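PDB 5OJ3: photosystem II stability/assembly factor HCF136, chloroplastic from Cyanidioschyzon merolae, which is probably essential for photosystem II biogenesis, being required to assemble an early intermediate that contains D2 and cytochrome b559. Local coordinates for residues Glu211-Thr216 with Val273-Asp278; Ile284-Arg289 with Arg312-Ile317; Gly338-Asn343 with Glu350-Asp355; Gly384-Ser389 with Pro400-Val405; Asn408-Lys413 with Leu423-Val428. All coordinates share one frame; numbering follows the deposited sequence.

Interaction 1. Residues Glu211-Thr216 with Val273-Asp278; sequences EPLLVT and VSVSRD
Leu-214 and Val-275 mark the register of two nearly parallel strands, 212-216 and 275-277, whose axes approach to 7.6 Å with only 11° between their N-to-C directions, too wide a spacing for backbone pairing; side chains bridge it instead. Leu-213 sends CD2 obliquely against Val-275, meeting CG2 at 3.5 Å. Leu-214 reaches further along the partner: its CG stands opposite the backbone N (chi1 -176°), and this extension lays CD2 over main chain rather than side chain, 3.6 Å from Val-275 O and 3.9 Å from Ser-276 CA. Both leucines point toward this partner, consistent with the classic beta bulge they form opposite Val-226, which upsets the usual alternation of sides. The strands belong to neighbouring sheets and both run close to the centre of the chain, as inner strands do round the pore of this seven-bladed beta-propeller. Further along, Thr-216 meets the aliphatic part of Arg-277, with OG1 3.9 Å from CD, a van der Waals approach and not a hydrogen bond. The methyl CG2 of Thr-216 lies oblique to the guanidinium, 4.0 Å from NH1 of Arg-277. The extended arginine chain is also drawn toward Glu-224, a long, weak ion pair through NE. All the touching residues remain partly exposed.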
# COMPACT_ATOMS: atom_id res chain seq x y z
N GLU A 211 -12.42 -10.55 0.25
CA GLU A 211 -11.32 -11.28 0.86
C GLU A 211 -10.34 -10.29 1.48
O GLU A 211 -10.32 -9.11 1.10
CB GLU A 211 -10.59 -12.17 -0.16
CG GLU A 211 -9.86 -11.42 -1.26
CD GLU A 211 -10.57 -11.53 -2.59
OE1 GLU A 211 -11.81 -11.61 -2.61
OE2 GLU A 211 -9.88 -11.53 -3.63
N PRO A 212 -9.54 -10.72 2.45
CA PRO A 212 -8.62 -9.79 3.12
C PRO A 212 -7.69 -9.10 2.14
O PRO A 212 -7.10 -9.73 1.26
CB PRO A 212 -7.85 -10.69 4.09
CG PRO A 212 -8.78 -11.82 4.37
CD PRO A 212 -9.53 -12.05 3.09
N LEU A 213 -7.57 -7.79 2.29
CA LEU A 213 -6.75 -6.96 1.41
C LEU A 213 -5.66 -6.21 2.14
O LEU A 213 -4.58 -6.02 1.58
CB LEU A 213 -7.63 -5.96 0.66
CG LEU A 213 -6.98 -5.15 -0.47
CD1 LEU A 213 -6.32 -6.08 -1.47
CD2 LEU A 213 -8.01 -4.28 -1.15
N LEU A 214 -5.90 -5.79 3.38
CA LEU A 214 -4.91 -5.03 4.15
C LEU A 214 -5.12 -5.31 5.62
O LEU A 214 -6.23 -5.11 6.14
CB LEU A 214 -5.03 -3.53 3.86
CG LEU A 214 -4.00 -2.62 4.52
CD1 LEU A 214 -2.60 -2.94 4.03
CD2 LEU A 214 -4.35 -1.16 4.27
N VAL A 215 -4.08 -5.77 6.30
CA VAL A 215 -4.08 -5.89 7.75
C VAL A 215 -3.07 -4.89 8.30
O VAL A 215 -2.06 -4.57 7.65
CB VAL A 215 -3.77 -7.32 8.23
CG1 VAL A 215 -2.27 -7.59 8.24
CG2 VAL A 215 -4.37 -7.56 9.62
N THR A 216 -3.37 -4.35 9.48
CA THR A 216 -2.53 -3.34 10.11
C THR A 216 -2.49 -3.62 11.60
O THR A 216 -3.53 -3.62 12.26
CB THR A 216 -3.05 -1.92 9.84
OG1 THR A 216 -3.57 -1.84 8.50
CG2 THR A 216 -1.94 -0.90 10.01
N VAL A 273 -9.20 -1.25 -4.80
CA VAL A 273 -7.81 -1.53 -5.14
C VAL A 273 -6.95 -0.48 -4.44
O VAL A 273 -7.41 0.63 -4.15
CB VAL A 273 -7.59 -1.52 -6.68
CG1 VAL A 273 -6.11 -1.50 -7.06
CG2 VAL A 273 -8.31 -2.70 -7.34
N SER A 274 -5.70 -0.85 -4.15
CA SER A 274 -4.67 0.10 -3.73
C SER A 274 -5.09 0.83 -2.45
O SER A 274 -5.14 2.06 -2.39
CB SER A 274 -4.34 1.09 -4.84
OG SER A 274 -3.52 2.14 -4.37
N VAL A 275 -5.37 0.04 -1.43
CA VAL A 275 -5.82 0.57 -0.15
C VAL A 275 -4.62 0.71 0.76
O VAL A 275 -3.77 -0.18 0.85
CB VAL A 275 -6.89 -0.35 0.48
CG1 VAL A 275 -7.59 0.36 1.64
CG2 VAL A 275 -7.87 -0.80 -0.57
N SER A 276 -4.55 1.85 1.44
CA SER A 276 -3.47 2.15 2.36
C SER A 276 -4.06 2.85 3.57
O SER A 276 -5.11 3.49 3.49
CB SER A 276 -2.39 3.03 1.72
OG SER A 276 -2.87 4.33 1.46
N ARG A 277 -3.36 2.72 4.69
CA ARG A 277 -3.80 3.31 5.95
C ARG A 277 -2.86 4.44 6.35
O ARG A 277 -1.64 4.34 6.22
CB ARG A 277 -3.87 2.27 7.07
CG ARG A 277 -4.62 2.81 8.28
CD ARG A 277 -5.02 1.71 9.22
NE ARG A 277 -5.31 2.17 10.56
CZ ARG A 277 -4.43 2.67 11.41
NH1 ARG A 277 -3.14 2.74 11.11
NH2 ARG A 277 -4.84 3.05 12.60
N ASP A 278 -3.46 5.51 6.86
CA ASP A 278 -2.78 6.72 7.25
C ASP A 278 -2.21 6.57 8.66
O ASP A 278 -2.51 5.62 9.39
CB ASP A 278 -3.78 7.88 7.17
CG ASP A 278 -3.24 9.19 7.67
OD1 ASP A 278 -2.70 9.96 6.86
OD2 ASP A 278 -3.37 9.45 8.89

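Interaction 2. Residues Ile284-Arg289 with Arg312-Ile317; sequences IAIPSR and RRISAI
Ile-286 and Ile-317 interlock their branches across the gap between the two strands. The tip of Ile-286, CD1, lies against the CB-CG2 side of Ile-314, 3.4 Å from each of these two atoms. At the root of the same side chain, Ile-286 CB receives the CG2 branch of Ile-317 at 4.1 Å. The other arm of Ile-317 is swung opposite its backbone N (chi1 -168°) and crosses Ile-284 at about a right angle, so that Ile-284 CD1 lies 3.7 Å from both CG1 and CD1 of Ile-317. With an alanine here both arms would be missing, which would probably open a gap beside Ile-284 CD1 and leave the base of Ile-286 without its neighbour. Beyond the isoleucines, Arg-313 NH1 makes a weak hydrogen bond of 3.4 Å to Arg-289 O, which lies at the edge of the guanidinium, near its plane. The strands run almost oppositely, at 164°, yet their axes stay 7.1 Å apart, too far for backbone pairing, so side chains fill the interval. Strand 283-287 is flanked in its own blade by 275-277 and 292-296, while 314-319 begins the next blade beside 328-332; Phe-293 and Ile-328 border the isoleucine cluster from these two sheets.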
# COMPACT_ATOMS: atom_id res chain seq x y z
N ILE A 284 -7.49 5.29 2.48
CA ILE A 284 -7.74 5.74 1.12
C ILE A 284 -7.66 4.53 0.21
O ILE A 284 -6.85 3.61 0.43
CB ILE A 284 -6.76 6.84 0.67
CG1 ILE A 284 -7.26 7.51 -0.61
CG2 ILE A 284 -5.37 6.28 0.43
CD1 ILE A 284 -6.64 8.86 -0.87
N ALA A 285 -8.52 4.50 -0.81
CA ALA A 285 -8.64 3.35 -1.69
C ALA A 285 -9.20 3.84 -3.01
O ALA A 285 -9.55 5.01 -3.17
CB ALA A 285 -9.52 2.27 -1.07
N ILE A 286 -9.29 2.92 -3.97
CA ILE A 286 -9.73 3.29 -5.30
C ILE A 286 -10.64 2.18 -5.82
O ILE A 286 -10.40 0.99 -5.54
CB ILE A 286 -8.53 3.55 -6.22
CG1 ILE A 286 -8.91 4.46 -7.37
CG2 ILE A 286 -7.96 2.26 -6.79
CD1 ILE A 286 -7.73 4.89 -8.12
N PRO A 287 -11.71 2.50 -6.55
CA PRO A 287 -12.49 1.45 -7.20
C PRO A 287 -11.69 0.74 -8.28
O PRO A 287 -10.70 1.25 -8.80
CB PRO A 287 -13.68 2.22 -7.79
CG PRO A 287 -13.24 3.64 -7.84
CD PRO A 287 -12.34 3.82 -6.66
N SER A 288 -12.15 -0.47 -8.60
CA SER A 288 -11.44 -1.34 -9.53
C SER A 288 -11.15 -0.65 -10.85
O SER A 288 -10.10 -0.86 -11.46
CB SER A 288 -12.23 -2.63 -9.76
OG SER A 288 -12.20 -3.46 -8.61
N ARG A 289 -12.07 0.20 -11.31
CA ARG A 289 -11.98 0.80 -12.64
C ARG A 289 -11.54 2.26 -12.59
O ARG A 289 -11.65 2.96 -13.60
CB ARG A 289 -13.33 0.68 -13.36
CG ARG A 289 -13.70 -0.73 -13.81
CD ARG A 289 -13.23 -1.00 -15.24
NE ARG A 289 -13.40 -2.40 -15.63
CZ ARG A 289 -14.47 -2.88 -16.26
NH1 ARG A 289 -15.48 -2.08 -16.57
NH2 ARG A 289 -14.53 -4.17 -16.57
N ARG A 312 -8.40 11.11 -17.93
CA ARG A 312 -8.16 9.67 -17.81
C ARG A 312 -8.51 9.14 -16.43
O ARG A 312 -8.93 9.88 -15.54
CB ARG A 312 -6.69 9.37 -18.13
CG ARG A 312 -6.39 9.73 -19.58
CD ARG A 312 -5.00 9.34 -19.95
NE ARG A 312 -5.04 8.67 -21.24
CZ ARG A 312 -5.52 7.45 -21.43
NH1 ARG A 312 -6.00 6.73 -20.42
NH2 ARG A 312 -5.55 6.94 -22.64
N ARG A 313 -8.32 7.83 -16.24
CA ARG A 313 -8.67 7.16 -14.99
C ARG A 313 -7.42 6.96 -14.13
O ARG A 313 -6.28 7.03 -14.59
CB ARG A 313 -9.32 5.79 -15.26
CG ARG A 313 -10.47 5.85 -16.23
CD ARG A 313 -11.74 6.02 -15.42
NE ARG A 313 -12.94 6.21 -16.22
CZ ARG A 313 -13.76 5.23 -16.57
NH1 ARG A 313 -13.50 3.98 -16.21
NH2 ARG A 313 -14.85 5.50 -17.28
N ILE A 314 -7.65 6.71 -12.85
CA ILE A 314 -6.59 6.65 -11.86
C ILE A 314 -6.10 5.21 -11.75
O ILE A 314 -6.89 4.26 -11.85
CB ILE A 314 -7.10 7.19 -10.51
CG1 ILE A 314 -7.84 8.51 -10.71
CG2 ILE A 314 -5.94 7.43 -9.59
CD1 ILE A 314 -8.50 9.02 -9.43
N SER A 315 -4.80 5.04 -11.54
CA SER A 315 -4.23 3.70 -11.37
C SER A 315 -3.78 3.42 -9.95
O SER A 315 -3.96 2.29 -9.47
CB SER A 315 -3.04 3.50 -12.30
OG SER A 315 -3.25 4.18 -13.53
N ALA A 316 -3.22 4.39 -9.26
CA ALA A 316 -2.68 4.21 -7.92
C ALA A 316 -2.98 5.46 -7.09
O ALA A 316 -3.28 6.53 -7.62
CB ALA A 316 -1.18 3.94 -7.94
N ILE A 317 -2.93 5.29 -5.77
CA ILE A 317 -3.24 6.39 -4.86
C ILE A 317 -2.72 6.06 -3.47
O ILE A 317 -2.59 4.89 -3.09
CB ILE A 317 -4.76 6.68 -4.85
CG1 ILE A 317 -5.06 8.00 -4.14
CG2 ILE A 317 -5.54 5.52 -4.23
CD1 ILE A 317 -6.37 8.64 -4.54

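Interaction 3. Residues Gly338-Asn343 with Glu350-Asp355; sequences GFTKPN and ETIAFD
Phe-339 and Asp-355 are joined by backbone hydrogen bonds in both directions, making an antiparallel hydrogen-bonded pair. Asp-355 N gives the shorter and straighter one to Phe-339 O, 2.7 Å at 171°; Phe-339 N returns one to Asp-355 O at 3.2 Å, approaching from above that carbonyl's plane. Weaker CA-H...O contacts flank them, among them Gly-338 CA to Asp-355 O at 3.3 Å. This pairing attaches strand 354-356 to strand 336-340 as the last of four antiparallel strands in a propeller blade, on the outer side of the torus. The aromatic contact is a CH-pi interaction: the methyl CG2 of Thr-340 stands 3.4 Å from the Phe-354 ring centroid, just 1° off the normal. All six ring carbons are therefore almost equally distant from it. At the ring's edge lies Gly-338 O, 3.7 Å from Phe-354 CD2. A chi1 of 62° puts the hydroxyl of Thr-340 between its backbone N and carbonyl carbon, where OG1 bonds Ile-328 N and the methyl is left to meet the ring. Replacing Phe-354 by a serine would probably strip this methyl of its aromatic cover and open a gap beside Ile-328, which the ring also touches. Apolar packing continues from Thr-340 CG2 to Ile-352 CG2 at 3.7 Å.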
# COMPACT_ATOMS: atom_id res chain seq x y z
N GLY A 338 -0.14 13.57 -9.82
CA GLY A 338 -0.57 14.81 -9.20
C GLY A 338 -0.56 14.69 -7.69
O GLY A 338 -0.61 13.59 -7.14
N PHE A 339 -0.51 15.85 -7.04
CA PHE A 339 -0.52 15.92 -5.58
C PHE A 339 -1.48 17.02 -5.14
O PHE A 339 -1.81 17.93 -5.91
CB PHE A 339 0.88 16.19 -5.02
CG PHE A 339 1.97 15.45 -5.73
CD1 PHE A 339 2.42 14.23 -5.26
CD2 PHE A 339 2.55 15.97 -6.88
CE1 PHE A 339 3.42 13.54 -5.92
CE2 PHE A 339 3.55 15.29 -7.54
CZ PHE A 339 3.99 14.07 -7.06
N THR A 340 -1.92 16.94 -3.89
CA THR A 340 -2.86 17.89 -3.33
C THR A 340 -2.15 18.82 -2.35
O THR A 340 -1.09 18.50 -1.81
CB THR A 340 -4.02 17.17 -2.62
OG1 THR A 340 -3.51 16.40 -1.53
CG2 THR A 340 -4.74 16.25 -3.60
N LYS A 341 -2.76 19.98 -2.12
CA LYS A 341 -2.30 20.87 -1.08
C LYS A 341 -2.41 20.18 0.28
O LYS A 341 -3.24 19.29 0.46
CB LYS A 341 -3.11 22.17 -1.08
N PRO A 342 -1.57 20.54 1.24
CA PRO A 342 -1.69 19.96 2.58
C PRO A 342 -3.03 20.29 3.23
O PRO A 342 -3.74 21.22 2.82
CB PRO A 342 -0.53 20.58 3.36
CG PRO A 342 0.42 21.08 2.32
CD PRO A 342 -0.41 21.44 1.13
N ASN A 343 -3.37 19.53 4.27
CA ASN A 343 -4.56 19.75 5.09
C ASN A 343 -5.84 19.72 4.24
O ASN A 343 -6.54 20.72 4.08
CB ASN A 343 -4.44 21.07 5.86
CG ASN A 343 -3.60 20.94 7.12
OD1 ASN A 343 -2.40 21.22 7.11
ND2 ASN A 343 -4.23 20.52 8.21
N GLU A 350 -16.45 18.42 -1.35
CA GLU A 350 -16.11 19.50 -2.27
C GLU A 350 -14.82 19.09 -2.98
O GLU A 350 -13.76 19.02 -2.36
CB GLU A 350 -15.92 20.81 -1.50
CG GLU A 350 -17.21 21.50 -1.01
CD GLU A 350 -18.23 21.81 -2.10
OE1 GLU A 350 -17.85 21.98 -3.27
OE2 GLU A 350 -19.43 21.90 -1.76
N THR A 351 -14.93 18.83 -4.29
CA THR A 351 -13.93 18.08 -5.05
C THR A 351 -12.49 18.49 -4.76
O THR A 351 -12.12 19.66 -4.88
CB THR A 351 -14.22 18.21 -6.55
OG1 THR A 351 -13.90 19.54 -6.99
CG2 THR A 351 -15.68 17.92 -6.85
N ILE A 352 -11.69 17.50 -4.34
CA ILE A 352 -10.27 17.67 -4.05
C ILE A 352 -9.49 17.91 -5.34
O ILE A 352 -9.54 17.10 -6.27
CB ILE A 352 -9.73 16.44 -3.30
CG1 ILE A 352 -10.69 16.04 -2.18
CG2 ILE A 352 -8.33 16.71 -2.78
CD1 ILE A 352 -10.13 14.97 -1.26
N ALA A 353 -8.77 19.02 -5.39
CA ALA A 353 -8.04 19.43 -6.59
C ALA A 353 -6.59 18.95 -6.50
O ALA A 353 -5.89 19.27 -5.53
CB ALA A 353 -8.09 20.94 -6.77
N PHE A 354 -6.14 18.19 -7.50
CA PHE A 354 -4.75 17.76 -7.59
C PHE A 354 -3.99 18.69 -8.53
O PHE A 354 -4.52 19.11 -9.56
CB PHE A 354 -4.61 16.32 -8.10
CG PHE A 354 -5.11 15.27 -7.15
CD1 PHE A 354 -6.41 15.26 -6.70
CD2 PHE A 354 -4.23 14.31 -6.67
CE1 PHE A 354 -6.85 14.29 -5.83
CE2 PHE A 354 -4.66 13.34 -5.79
CZ PHE A 354 -5.97 13.33 -5.37
N ASP A 355 -2.75 18.98 -8.17
CA ASP A 355 -1.86 19.76 -9.03
C ASP A 355 -1.06 18.78 -9.88
O ASP A 355 -0.22 18.04 -9.36
CB ASP A 355 -0.94 20.65 -8.19
CG ASP A 355 -1.69 21.73 -7.45
OD1 ASP A 355 -2.83 22.06 -7.86
OD2 ASP A 355 -1.15 22.25 -6.45

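Interaction 4. Residues Gly384-Ser389 with Pro400-Val405; sequences GSMYRS and PLVSKV
Ser-403 is pressed against the backbone of Ser-385 and Met-386, and here the contact is close: the CA atoms of Ser-385 and Ser-403 are 4.4 Å apart. Its CB sits 3.6 Å from Ser-385 CA. With OG turned to the backbone-N side of its own residue (chi1 -53°), the hydroxyl accepts a bent hydrogen bond from Met-386 N, 3.0 Å at 139°. The same OG also bonds Asp-399 O, so this small polar group is gripped from two places and ties the loop to the backbone at Met-386. Gly-384 continues the close region, since a CB there would run into Lys-404 O. It forms, with Ser-385, a G1 beta bulge opposite Val-381 in the hairpin of strands 377-381 and 386-389; phi is positive there, at 77°. The loop 400-405 follows the outermost strand of this propeller blade and leads the chain toward the inner strand of the next. Packing is looser between Met-386 and Val-402, where CE and CG1 approach only to 4.4 Å, although both residues are buried. On the solvent side, the CB of Lys-404 points away from 384-389 and the residue is exposed, and Val-405 is exposed and poorly ordered.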
# COMPACT_ATOMS: atom_id res chain seq x y z
N GLY A 384 10.07 -1.03 -16.03
CA GLY A 384 11.13 -1.52 -15.18
C GLY A 384 12.05 -0.42 -14.71
O GLY A 384 13.16 -0.72 -14.24
N SER A 385 11.63 0.83 -14.81
CA SER A 385 12.45 1.98 -14.48
C SER A 385 12.13 2.53 -13.09
O SER A 385 11.19 2.10 -12.42
CB SER A 385 12.26 3.08 -15.53
OG SER A 385 12.13 2.53 -16.83
N MET A 386 12.94 3.49 -12.68
CA MET A 386 12.84 4.13 -11.37
C MET A 386 13.04 5.63 -11.57
O MET A 386 14.06 6.05 -12.12
CB MET A 386 13.89 3.59 -10.40
CG MET A 386 13.61 3.90 -8.94
SD MET A 386 12.32 2.86 -8.24
CE MET A 386 13.29 1.45 -7.73
N TYR A 387 12.07 6.43 -11.13
CA TYR A 387 12.12 7.87 -11.31
C TYR A 387 12.32 8.57 -9.97
O TYR A 387 11.98 8.05 -8.91
CB TYR A 387 10.87 8.41 -12.01
CG TYR A 387 10.89 8.22 -13.51
CD1 TYR A 387 11.14 6.98 -14.08
CD2 TYR A 387 10.71 9.31 -14.36
CE1 TYR A 387 11.17 6.82 -15.45
CE2 TYR A 387 10.75 9.16 -15.73
CZ TYR A 387 10.98 7.91 -16.27
OH TYR A 387 11.02 7.76 -17.64
N ARG A 388 12.88 9.78 -10.06
CA ARG A 388 13.33 10.52 -8.90
C ARG A 388 12.87 11.97 -8.96
O ARG A 388 12.74 12.55 -10.04
CB ARG A 388 14.86 10.48 -8.83
CG ARG A 388 15.48 10.89 -7.52
CD ARG A 388 16.77 11.65 -7.78
NE ARG A 388 17.88 10.76 -8.07
CZ ARG A 388 18.85 10.46 -7.21
NH1 ARG A 388 18.84 10.98 -5.99
NH2 ARG A 388 19.82 9.63 -7.58
N SER A 389 12.62 12.54 -7.78
CA SER A 389 12.35 13.96 -7.63
C SER A 389 13.03 14.44 -6.36
O SER A 389 12.89 13.81 -5.31
CB SER A 389 10.85 14.24 -7.59
OG SER A 389 10.58 15.62 -7.37
N PRO A 400 19.20 6.43 -14.11
CA PRO A 400 19.59 5.43 -15.12
C PRO A 400 20.40 4.26 -14.59
O PRO A 400 20.47 3.23 -15.27
CB PRO A 400 20.42 6.25 -16.11
CG PRO A 400 21.06 7.32 -15.25
CD PRO A 400 20.09 7.62 -14.13
N LEU A 401 21.01 4.37 -13.40
CA LEU A 401 21.86 3.30 -12.90
C LEU A 401 21.11 2.29 -12.04
O LEU A 401 21.68 1.26 -11.68
CB LEU A 401 23.05 3.87 -12.12
CG LEU A 401 22.81 4.85 -10.97
CD1 LEU A 401 23.92 4.70 -9.96
CD2 LEU A 401 22.76 6.28 -11.49
N VAL A 402 19.85 2.57 -11.71
CA VAL A 402 19.04 1.65 -10.93
C VAL A 402 17.98 0.97 -11.78
O VAL A 402 17.45 -0.08 -11.37
CB VAL A 402 18.41 2.38 -9.72
CG1 VAL A 402 17.59 1.44 -8.87
CG2 VAL A 402 19.51 2.99 -8.87
N SER A 403 17.70 1.48 -12.97
CA SER A 403 16.65 0.94 -13.81
C SER A 403 17.23 -0.20 -14.64
O SER A 403 18.18 -0.00 -15.41
CB SER A 403 16.07 2.03 -14.73
OG SER A 403 15.66 3.16 -13.99
N LYS A 404 16.68 -1.40 -14.46
CA LYS A 404 16.96 -2.53 -15.32
C LYS A 404 15.72 -2.86 -16.13
O LYS A 404 14.62 -2.90 -15.59
CB LYS A 404 17.38 -3.75 -14.53
CG LYS A 404 18.14 -3.47 -13.24
CD LYS A 404 19.44 -4.23 -13.20
CE LYS A 404 20.38 -3.64 -12.18
NZ LYS A 404 21.21 -2.58 -12.79
N VAL A 405 15.90 -3.08 -17.42
CA VAL A 405 14.77 -3.42 -18.26
C VAL A 405 14.50 -4.90 -18.08
O VAL A 405 15.40 -5.69 -17.78
CB VAL A 405 15.07 -3.05 -19.73
CG1 VAL A 405 13.91 -3.45 -20.64
CG2 VAL A 405 15.36 -1.56 -19.85

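Interaction 5. Residues Asn408-Lys413 with Leu423-Val428; sequences NLYKIK and LGADGV
Tyr-410 leans its ring obliquely across Ala-425, bringing CE2 to 3.8 Å from the alanine CB. Beside it, Lys-411 and Leu-423 lie alongside one another and point the same way, so that the lysine's aliphatic run is what touches: CD of Lys-411 is 3.8 Å from CD1 of Leu-423, while the amine leads away. Leu-409 is directed to the other side of the sheet. With CG on the backbone-N side (chi1 -62°), its side chain crosses Val-428 at about a right angle, CD2 4.1 Å from CG1 of Val-428. Gly-424, which has no side chain, faces Leu-409 as a non-hydrogen-bonded pair with the CA atoms 4.2 Å apart.

The backbone pairing sets the register of these side chains. Leu-423 O receives Tyr-410 N at 3.0 Å and nearly straight (162°), in the carbonyl plane, and also a weak bond from Lys-411 N at 3.3 Å. Two successive residues thus face Leu-423, a classic beta bulge that shifts the register by one. Leu-423 N answers Lys-411 O at 2.9 Å. At the far end Ala-425 N reaches Asn-408 O at 3.1 Å, less squarely, from 44° above the carbonyl plane. Leu-423 also packs on Leu-120 of the adjoining blade, and Lys-413 forms a salt bridge with Asp-122 there. The bulged hairpin 409-414/420-424 belongs to the blade whose outermost strand, 109-111, comes from near the N terminus of the model, the velcro closure typical of beta-propellers.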
# COMPACT_ATOMS: atom_id res chain seq x y z
N ASN A 408 10.51 -6.20 -13.27
CA ASN A 408 9.43 -5.28 -12.96
C ASN A 408 9.52 -4.79 -11.52
O ASN A 408 9.98 -5.50 -10.63
CB ASN A 408 8.08 -5.96 -13.19
CG ASN A 408 7.83 -6.29 -14.65
OD1 ASN A 408 8.34 -5.62 -15.54
ND2 ASN A 408 7.04 -7.33 -14.89
N LEU A 409 9.08 -3.55 -11.31
CA LEU A 409 9.15 -2.89 -10.00
C LEU A 409 7.76 -2.41 -9.62
O LEU A 409 7.17 -1.58 -10.32
CB LEU A 409 10.14 -1.73 -10.02
CG LEU A 409 11.58 -2.15 -10.32
CD1 LEU A 409 12.53 -0.98 -10.20
CD2 LEU A 409 12.00 -3.28 -9.39
N TYR A 410 7.23 -2.91 -8.50
CA TYR A 410 5.83 -2.72 -8.16
C TYR A 410 5.58 -1.86 -6.92
O TYR A 410 4.50 -1.26 -6.83
CB TYR A 410 5.14 -4.08 -7.94
CG TYR A 410 5.06 -4.94 -9.18
CD1 TYR A 410 4.95 -4.38 -10.44
CD2 TYR A 410 5.08 -6.33 -9.08
CE1 TYR A 410 4.87 -5.17 -11.58
CE2 TYR A 410 5.00 -7.13 -10.21
CZ TYR A 410 4.90 -6.54 -11.45
OH TYR A 410 4.82 -7.33 -12.58
N LYS A 411 6.52 -1.77 -5.99
CA LYS A 411 6.19 -1.22 -4.68
C LYS A 411 7.44 -0.65 -4.02
O LYS A 411 8.50 -1.27 -4.04
CB LYS A 411 5.56 -2.30 -3.79
CG LYS A 411 4.95 -1.80 -2.49
CD LYS A 411 4.58 -2.97 -1.60
CE LYS A 411 4.56 -2.58 -0.13
NZ LYS A 411 3.51 -1.57 0.15
N ILE A 412 7.29 0.53 -3.43
CA ILE A 412 8.35 1.17 -2.65
C ILE A 412 7.84 1.43 -1.24
O ILE A 412 6.70 1.87 -1.05
CB ILE A 412 8.83 2.48 -3.31
CG1 ILE A 412 8.98 2.30 -4.82
CG2 ILE A 412 10.15 2.94 -2.68
CD1 ILE A 412 9.62 3.49 -5.53
N LYS A 413 8.70 1.17 -0.25
CA LYS A 413 8.35 1.29 1.16
C LYS A 413 9.54 1.78 1.96
O LYS A 413 10.61 1.16 1.93
CB LYS A 413 7.86 -0.06 1.71
CG LYS A 413 7.18 0.00 3.05
CD LYS A 413 6.76 -1.38 3.47
CE LYS A 413 5.77 -1.32 4.61
NZ LYS A 413 4.78 -2.43 4.48
N LEU A 423 10.17 -3.63 -4.04
CA LEU A 423 9.78 -5.01 -4.27
C LEU A 423 9.30 -5.17 -5.70
O LEU A 423 8.55 -4.33 -6.21
CB LEU A 423 8.68 -5.45 -3.30
CG LEU A 423 8.95 -5.24 -1.80
CD1 LEU A 423 7.64 -5.22 -1.03
CD2 LEU A 423 9.92 -6.27 -1.24
N GLY A 424 9.74 -6.24 -6.36
CA GLY A 424 9.45 -6.44 -7.76
C GLY A 424 9.19 -7.90 -8.07
O GLY A 424 9.22 -8.76 -7.19
N ALA A 425 8.91 -8.16 -9.34
CA ALA A 425 8.68 -9.51 -9.82
C ALA A 425 10.01 -10.23 -10.01
O ALA A 425 11.08 -9.62 -10.06
CB ALA A 425 7.89 -9.50 -11.13
N ASP A 426 9.92 -11.56 -10.12
CA ASP A 426 11.08 -12.44 -10.25
C ASP A 426 12.06 -12.19 -9.10
O ASP A 426 13.27 -12.13 -9.27
CB ASP A 426 11.74 -12.23 -11.63
CG ASP A 426 12.90 -13.19 -11.92
OD1 ASP A 426 14.03 -12.99 -11.44
OD2 ASP A 426 12.66 -14.16 -12.67
N GLY A 427 11.51 -12.02 -7.90
CA GLY A 427 12.35 -11.99 -6.72
C GLY A 427 13.31 -10.82 -6.69
O GLY A 427 14.40 -10.95 -6.13
N VAL A 428 12.97 -9.71 -7.33
CA VAL A 428 13.85 -8.55 -7.37
C VAL A 428 13.57 -7.69 -6.15
O VAL A 428 12.44 -7.22 -5.96
CB VAL A 428 13.67 -7.76 -8.68
CG1 VAL A 428 14.46 -6.48 -8.62
CG2 VAL A 428 14.11 -8.60 -9.87

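Interactions 3 and 5 are contacts within a blade, where backbone hydrogen bonds pair neighbouring strands; interactions 1 and 2 lie between blades and rest mainly on apolar side chains. Those two share a sheet, in which strands 275-277 and 283-287 are paired, and interactions 2 and 3 meet in the blade of strands 314-319 to 354-356. Interaction 1 is at the surface near the pore, about 7 Å from the chain centre, whereas interaction 2 is buried. Interactions 3 and 4 are also buried, though about 20 Å from that centre; interaction 5 is partly buried. Interaction 4 joins loop to strand through a serine hydroxyl, and its Met-386 packs CE 3.5 Å from Leu-409 CD1 of interaction 5.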